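Side-chain contacts in magnesium and cobalt efflux protein (Bordetella parapertussis, PDB 3JTF), which probably takes part in magnesium and cobalt ion transport, and binds AMP through the CBS domain pair present in this fragment: residues D18-S23 and A31-T36; V79-V84 and L91-A96. All blocks are in the same frame, centred on the assembly; numbering follows the deposited sequence. Where two conformers were deposited one is given.

Contact 1 (D18-S23 and A31-T36); sequences DLLDIS and ATIIET. With AMP (adenosine monophosphate), chain F.
Apolar packing carries most of this contact: Leu-20 of strand 20-21 sets its two methyl branches against helix 26-35. Leu-20 CD1 meets Ile-33 CD1 at 3.8 Å, the two side chains crossing at about a right angle, while Leu-20 CD2 lies 3.8 Å from Thr-32 CG2, those side chains running antiparallel alongside one another. Thr-32 can offer this methyl because CG2 is anti to the backbone N; its OG1 hydrogen-bonds to Gln-28 O one turn earlier. Separately, a carboxylate oxygen, Asp-18 OD2, makes a van der Waals approach of 4.2 Å to Thr-36 CB.

No hydrogen bond crosses between the segments. Ile-33 O is gripped twice from Thr-36, by the backbone N and by OG1, the latter at 3.1 Å, in the carbonyl plane and on a lone pair; Lys-58 NZ of the second subunit also bonds to this oxygen. Asp-18 reads the adenine edge with its backbone: N donates to AMP N1 (2.8 Å, 170°) and O accepts from AMP N6 (3.0 Å, 176°).

This is the first strand-helix step of a beta-alpha-beta unit in a CBS domain; Asp-18, just before the strand, belongs to an AMP site that His-38, Arg-40, Thr-116 and Asp-119 also line.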
loop_
_atom_site.group_PDB
_atom_site.type_symbol
_atom_site.label_atom_id
_atom_site.label_comp_id
_atom_site.label_asym_id
_atom_site.label_seq_id
_atom_site.Cartn_x
_atom_site.Cartn_y
_atom_site.Cartn_z
ATOM N N ASP B 18 1.194 13.284 6.017
ATOM C CA ASP B 18 2.562 13.270 5.568
ATOM C C ASP B 18 2.536 13.720 4.114
ATOM O O ASP B 18 1.995 13.011 3.229
ATOM C CB ASP B 18 3.187 11.867 5.680
ATOM C CG ASP B 18 3.408 11.440 7.114
ATOM O OD1 ASP B 18 3.842 12.281 7.916
ATOM O OD2 ASP B 18 3.135 10.270 7.465
ATOM N N LEU B 19 3.118 14.889 3.878
ATOM C CA LEU B 19 3.101 15.547 2.569
ATOM C C LEU B 19 4.477 15.663 2.046
ATOM O O LEU B 19 5.413 15.656 2.827
ATOM C CB LEU B 19 2.630 16.984 2.717
ATOM C CG LEU B 19 1.273 17.223 3.356
ATOM C CD1 LEU B 19 0.929 18.706 3.413
ATOM C CD2 LEU B 19 0.271 16.507 2.555
ATOM N N LEU B 20 4.613 15.850 0.738
ATOM C CA LEU B 20 5.914 16.112 0.132
ATOM C C LEU B 20 5.897 17.467 -0.587
ATOM O O LEU B 20 4.959 17.780 -1.304
ATOM C CB LEU B 20 6.241 15.005 -0.880
ATOM C CG LEU B 20 6.468 13.584 -0.315
ATOM C CD1 LEU B 20 6.770 12.564 -1.421
ATOM C CD2 LEU B 20 7.596 13.591 0.725
ATOM N N ASP B 21 6.967 18.239 -0.418
ATOM C CA ASP B 21 7.139 19.516 -1.085
ATOM C C ASP B 21 7.927 19.245 -2.369
ATOM O O ASP B 21 9.105 18.852 -2.303
ATOM C CB ASP B 21 7.921 20.431 -0.174
ATOM C CG ASP B 21 8.310 21.751 -0.812
ATOM O OD1 ASP B 21 8.108 22.006 -2.007
ATOM O OD2 ASP B 21 8.867 22.537 -0.045
ATOM N N ILE B 22 7.308 19.534 -3.500
ATOM C CA ILE B 22 7.871 19.222 -4.801
ATOM C C ILE B 22 9.220 19.970 -5.022
ATOM O O ILE B 22 10.007 19.540 -5.836
ATOM C CB ILE B 22 6.887 19.532 -5.954
ATOM C CG1 ILE B 22 7.334 18.934 -7.311
ATOM C CG2 ILE B 22 6.730 21.059 -6.154
ATOM C CD1 ILE B 22 7.443 17.476 -7.336
ATOM N N SER B 23 9.487 21.056 -4.291
ATOM C CA SER B 23 10.711 21.838 -4.488
ATOM C C SER B 23 11.935 21.249 -3.790
ATOM O O SER B 23 13.040 21.725 -4.008
ATOM C CB SER B 23 10.525 23.268 -3.978
ATOM O OG SER B 23 9.408 23.892 -4.634
ATOM N N ALA B 31 14.717 10.663 1.650
ATOM C CA ALA B 31 14.839 10.540 3.103
ATOM C C ALA B 31 13.478 10.703 3.803
ATOM O O ALA B 31 13.139 9.940 4.702
ATOM C CB ALA B 31 15.885 11.552 3.656
ATOM N N THR B 32 12.684 11.671 3.395
ATOM C CA THR B 32 11.374 11.878 4.027
ATOM C C THR B 32 10.492 10.646 3.849
ATOM O O THR B 32 9.888 10.160 4.801
ATOM C CB THR B 32 10.672 13.105 3.427
ATOM O OG1 THR B 32 11.514 14.242 3.599
ATOM C CG2 THR B 32 9.263 13.358 4.077
ATOM N N ILE B 33 10.445 10.142 2.624
ATOM C CA ILE B 33 9.608 9.001 2.271
ATOM C C ILE B 33 10.023 7.760 3.062
ATOM O O ILE B 33 9.187 7.119 3.705
ATOM C CB ILE B 33 9.678 8.715 0.767
ATOM C CG1 ILE B 33 8.980 9.825 -0.053
ATOM C CG2 ILE B 33 9.066 7.369 0.457
ATOM C CD1 ILE B 33 9.312 9.794 -1.573
ATOM N N ILE B 34 11.328 7.468 3.069
ATOM C CA ILE B 34 11.868 6.281 3.784
ATOM C C ILE B 34 11.551 6.335 5.275
ATOM O O ILE B 34 11.307 5.310 5.904
ATOM C CB ILE B 34 13.407 6.146 3.607
ATOM C CG1 ILE B 34 13.779 5.824 2.171
ATOM C CG2 ILE B 34 13.998 5.044 4.503
ATOM C CD1 ILE B 34 15.193 6.295 1.823
ATOM N N GLU B 35 11.550 7.521 5.863
ATOM C CA GLU B 35 11.202 7.643 7.283
ATOM C C GLU B 35 9.734 7.388 7.600
ATOM O O GLU B 35 9.383 7.244 8.774
ATOM C CB GLU B 35 11.516 9.037 7.798
ATOM C CG GLU B 35 12.976 9.315 7.895
ATOM C CD GLU B 35 13.264 10.753 8.288
ATOM O OE1 GLU B 35 12.324 11.601 8.339
ATOM O OE2 GLU B 35 14.458 11.017 8.540
ATOM N N THR B 36 8.854 7.412 6.605
ATOM C CA THR B 36 7.445 7.295 6.919
ATOM C C THR B 36 7.075 5.934 6.453
ATOM O O THR B 36 7.519 5.483 5.382
ATOM C CB THR B 36 6.562 8.286 6.146
ATOM O OG1 THR B 36 6.362 7.749 4.843
ATOM C CG2 THR B 36 7.185 9.638 6.040
HETATM P P AMP F . -0.581 3.131 4.102
HETATM O O1P AMP F . -0.504 3.773 2.759
HETATM O O2P AMP F . -0.676 1.641 4.095
HETATM O O3P AMP F . 0.465 3.638 5.037
HETATM O "O5'" AMP F . -1.919 3.614 4.819
HETATM C "C5'" AMP F . -2.143 3.224 6.182
HETATM C "C4'" AMP F . -2.948 4.312 6.825
HETATM O "O4'" AMP F . -2.205 5.520 7.089
HETATM C "C3'" AMP F . -4.056 4.745 5.859
HETATM O "O3'" AMP F . -5.145 3.816 5.855
HETATM C "C2'" AMP F . -4.383 6.067 6.453
HETATM O "O2'" AMP F . -4.983 5.708 7.755
HETATM C "C1'" AMP F . -2.972 6.647 6.635
HETATM N N9 AMP F . -2.188 7.283 5.516
HETATM C C8 AMP F . -1.865 6.835 4.267
HETATM N N7 AMP F . -1.077 7.734 3.606
HETATM C C5 AMP F . -0.862 8.764 4.458
HETATM C C6 AMP F . -0.105 10.025 4.439
HETATM N N6 AMP F . 0.562 10.394 3.340
HETATM N N1 AMP F . -0.164 10.828 5.523
HETATM C C2 AMP F . -0.818 10.480 6.634
HETATM N N3 AMP F . -1.496 9.325 6.747
HETATM C C4 AMP F . -1.568 8.457 5.694
#

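Contact 2 (V79-V84 and L91-A96); sequences VFIPEV and LREFRA
Val-79 opens the contact, its CG1 methyl 4.1 Å from Glu-93 OE2. CG1 stands anti to the backbone N (chi1 -174°), and the two side chains overlap side by side, pointing opposite ways. Glu-93 spans the gap from helix 87-96 by being extended: CG is anti to its own backbone N (174°) and chi2 is 178°, which carries the carboxylate out to the strand even though the nearest CA atoms, those of Val-79 and Phe-94, are 10.4 Å apart. The other oxygen, OE1, forms a salt bridge with Lys-85, so the charge is paired within the chain while OE2 lies by the methyls.

Two residues on, Ile-81 also faces the helix. Ile-81 CG2 stays 4.5 Å from Glu-93 OE2, farther than the valine methyl, yet Ile-81 buries more surface here than Val-79. No hydrogen bond joins the segments, and only 89 Å² is buried between them, both sides summed; the contact is therefore slight, apolar methyls against one carboxylate.

It is the strand-helix step of a beta-alpha-beta unit in the second CBS domain, completed by strand 101-105, whose Ile-103 makes backbone bonds with Val-79 and Ile-81. Strand 80-82 is outermost in its sheet within this chain. Ile-81 also packs on Val-7 of helix 7-10. On the helix side, Leu-91 and Phe-94 turn to Met-117 of helix 117-126, and Leu-91 also reaches Val-125 of the second subunit.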
loop_
_atom_site.group_PDB
_atom_site.type_symbol
_atom_site.label_atom_id
_atom_site.label_comp_id
_atom_site.label_asym_id
_atom_site.label_seq_id
_atom_site.Cartn_x
_atom_site.Cartn_y
_atom_site.Cartn_z
ATOM N N VAL B 79 -7.705 12.878 -6.242
ATOM C CA VAL B 79 -9.163 12.886 -6.184
ATOM C C VAL B 79 -9.554 13.663 -4.935
ATOM O O VAL B 79 -9.121 13.320 -3.817
ATOM C CB VAL B 79 -9.697 11.452 -6.139
ATOM C CG1 VAL B 79 -11.215 11.432 -6.216
ATOM C CG2 VAL B 79 -9.096 10.635 -7.335
ATOM N N PHE B 80 -10.310 14.738 -5.114
ATOM C CA PHE B 80 -10.797 15.537 -4.013
ATOM C C PHE B 80 -12.251 15.169 -3.710
ATOM O O PHE B 80 -13.073 15.199 -4.596
ATOM C CB PHE B 80 -10.716 17.044 -4.316
ATOM C CG PHE B 80 -9.310 17.546 -4.495
ATOM C CD1 PHE B 80 -8.579 17.977 -3.404
ATOM C CD2 PHE B 80 -8.733 17.581 -5.750
ATOM C CE1 PHE B 80 -7.236 18.418 -3.542
ATOM C CE2 PHE B 80 -7.409 17.996 -5.922
ATOM C CZ PHE B 80 -6.647 18.422 -4.803
ATOM N N ILE B 81 -12.541 14.761 -2.477
ATOM C CA ILE B 81 -13.891 14.349 -2.103
ATOM C C ILE B 81 -14.420 15.166 -0.927
ATOM O O ILE B 81 -13.665 15.533 0.004
ATOM C CB ILE B 81 -13.989 12.825 -1.781
ATOM C CG1 ILE B 81 -13.292 12.487 -0.481
ATOM C CG2 ILE B 81 -13.444 11.957 -2.981
ATOM C CD1 ILE B 81 -13.540 11.032 0.069
ATOM N N PRO B 82 -15.732 15.432 -0.922
ATOM C CA PRO B 82 -16.257 16.170 0.215
ATOM C C PRO B 82 -16.298 15.388 1.517
ATOM O O PRO B 82 -16.499 14.159 1.542
ATOM C CB PRO B 82 -17.710 16.542 -0.210
ATOM C CG PRO B 82 -18.048 15.657 -1.269
ATOM C CD PRO B 82 -16.733 15.239 -1.973
ATOM N N GLU B 83 -16.203 16.141 2.600
ATOM C CA GLU B 83 -16.349 15.606 3.943
ATOM C C GLU B 83 -17.638 14.861 4.142
ATOM O O GLU B 83 -17.697 13.957 4.956
ATOM C CB GLU B 83 -16.334 16.747 4.980
ATOM C CG GLU B 83 -15.007 17.052 5.491
ATOM C CD GLU B 83 -14.999 18.157 6.531
ATOM O OE1 GLU B 83 -16.018 18.413 7.192
ATOM O OE2 GLU B 83 -13.950 18.773 6.695
ATOM N N VAL B 84 -18.690 15.308 3.469
ATOM C CA VAL B 84 -20.000 14.739 3.667
ATOM C C VAL B 84 -20.212 13.411 2.916
ATOM O O VAL B 84 -21.245 12.788 3.062
ATOM C CB VAL B 84 -21.140 15.734 3.298
ATOM C CG1 VAL B 84 -21.131 16.946 4.274
ATOM C CG2 VAL B 84 -21.080 16.167 1.789
ATOM N N LEU B 91 -16.711 3.539 -0.615
ATOM C CA LEU B 91 -16.165 2.195 -0.750
ATOM C C LEU B 91 -16.302 1.662 -2.200
ATOM O O LEU B 91 -15.357 1.135 -2.750
ATOM C CB LEU B 91 -16.838 1.230 0.209
ATOM C CG LEU B 91 -16.246 -0.184 0.123
ATOM C CD1 LEU B 91 -14.714 -0.212 0.214
ATOM C CD2 LEU B 91 -16.896 -1.073 1.239
ATOM N N ARG B 92 -17.489 1.798 -2.767
ATOM C CA ARG B 92 -17.755 1.375 -4.121
ATOM C C ARG B 92 -16.886 2.141 -5.105
ATOM O O ARG B 92 -16.415 1.576 -6.076
ATOM C CB ARG B 92 -19.238 1.592 -4.464
ATOM C CG ARG B 92 -20.201 0.717 -3.636
ATOM C CD ARG B 92 -21.632 0.766 -4.133
ATOM N NE ARG B 92 -21.791 -0.051 -5.340
ATOM C CZ ARG B 92 -22.936 -0.228 -6.016
ATOM N NH1 ARG B 92 -24.043 0.414 -5.650
ATOM N NH2 ARG B 92 -22.954 -1.016 -7.099
ATOM N N GLU B 93 -16.723 3.432 -4.863
ATOM C CA GLU B 93 -15.884 4.297 -5.704
ATOM C C GLU B 93 -14.420 3.858 -5.709
ATOM O O GLU B 93 -13.806 3.619 -6.784
ATOM C CB GLU B 93 -15.997 5.753 -5.257
ATOM C CG GLU B 93 -15.042 6.733 -5.995
ATOM C CD GLU B 93 -15.213 8.187 -5.549
ATOM O OE1 GLU B 93 -15.949 8.435 -4.571
ATOM O OE2 GLU B 93 -14.633 9.092 -6.199
ATOM N N PHE B 94 -13.882 3.712 -4.517
ATOM C CA PHE B 94 -12.518 3.235 -4.339
ATOM C C PHE B 94 -12.314 1.823 -4.928
ATOM O O PHE B 94 -11.305 1.583 -5.590
ATOM C CB PHE B 94 -12.192 3.154 -2.843
ATOM C CG PHE B 94 -11.676 4.428 -2.213
ATOM C CD1 PHE B 94 -10.880 5.324 -2.891
ATOM C CD2 PHE B 94 -11.924 4.668 -0.852
ATOM C CE1 PHE B 94 -10.383 6.470 -2.257
ATOM C CE2 PHE B 94 -11.431 5.797 -0.210
ATOM C CZ PHE B 94 -10.649 6.711 -0.914
ATOM N N ARG B 95 -13.240 0.893 -4.695
ATOM C CA ARG B 95 -13.096 -0.471 -5.216
ATOM C C ARG B 95 -13.000 -0.481 -6.750
ATOM O O ARG B 95 -12.291 -1.302 -7.315
ATOM C CB ARG B 95 -14.258 -1.377 -4.773
ATOM C CG ARG B 95 -14.110 -2.019 -3.371
ATOM C CD ARG B 95 -15.390 -2.829 -3.018
ATOM N NE ARG B 95 -15.373 -3.498 -1.700
ATOM C CZ ARG B 95 -16.452 -4.036 -1.154
ATOM N NH1 ARG B 95 -17.594 -3.976 -1.814
ATOM N NH2 ARG B 95 -16.407 -4.655 0.030
ATOM N N ALA B 96 -13.731 0.418 -7.406
ATOM C CA ALA B 96 -13.772 0.490 -8.868
ATOM C C ALA B 96 -12.607 1.337 -9.470
ATOM O O ALA B 96 -12.336 1.268 -10.675
ATOM C CB ALA B 96 -15.145 1.047 -9.340
#

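From the N terminus, contact 1 comes first: it closes a loop of seven residues between the segments 18-23 and 31-36, five of them already in helix 26-35, in the first CBS domain. The chain then runs through strands 40-44 and 51-56 before 79-84 and 91-96 close a loop of six in the second CBS domain. The contacts thus follow in series, neither nesting nor crossing. Each joins the first strand to the helix of a beta-alpha-beta unit, completed by strand 40-44 or 101-105. Their centres lie 24 Å apart on opposite sides of the chain's centre, with no touch between them, and both segment pairs reach the second subunit.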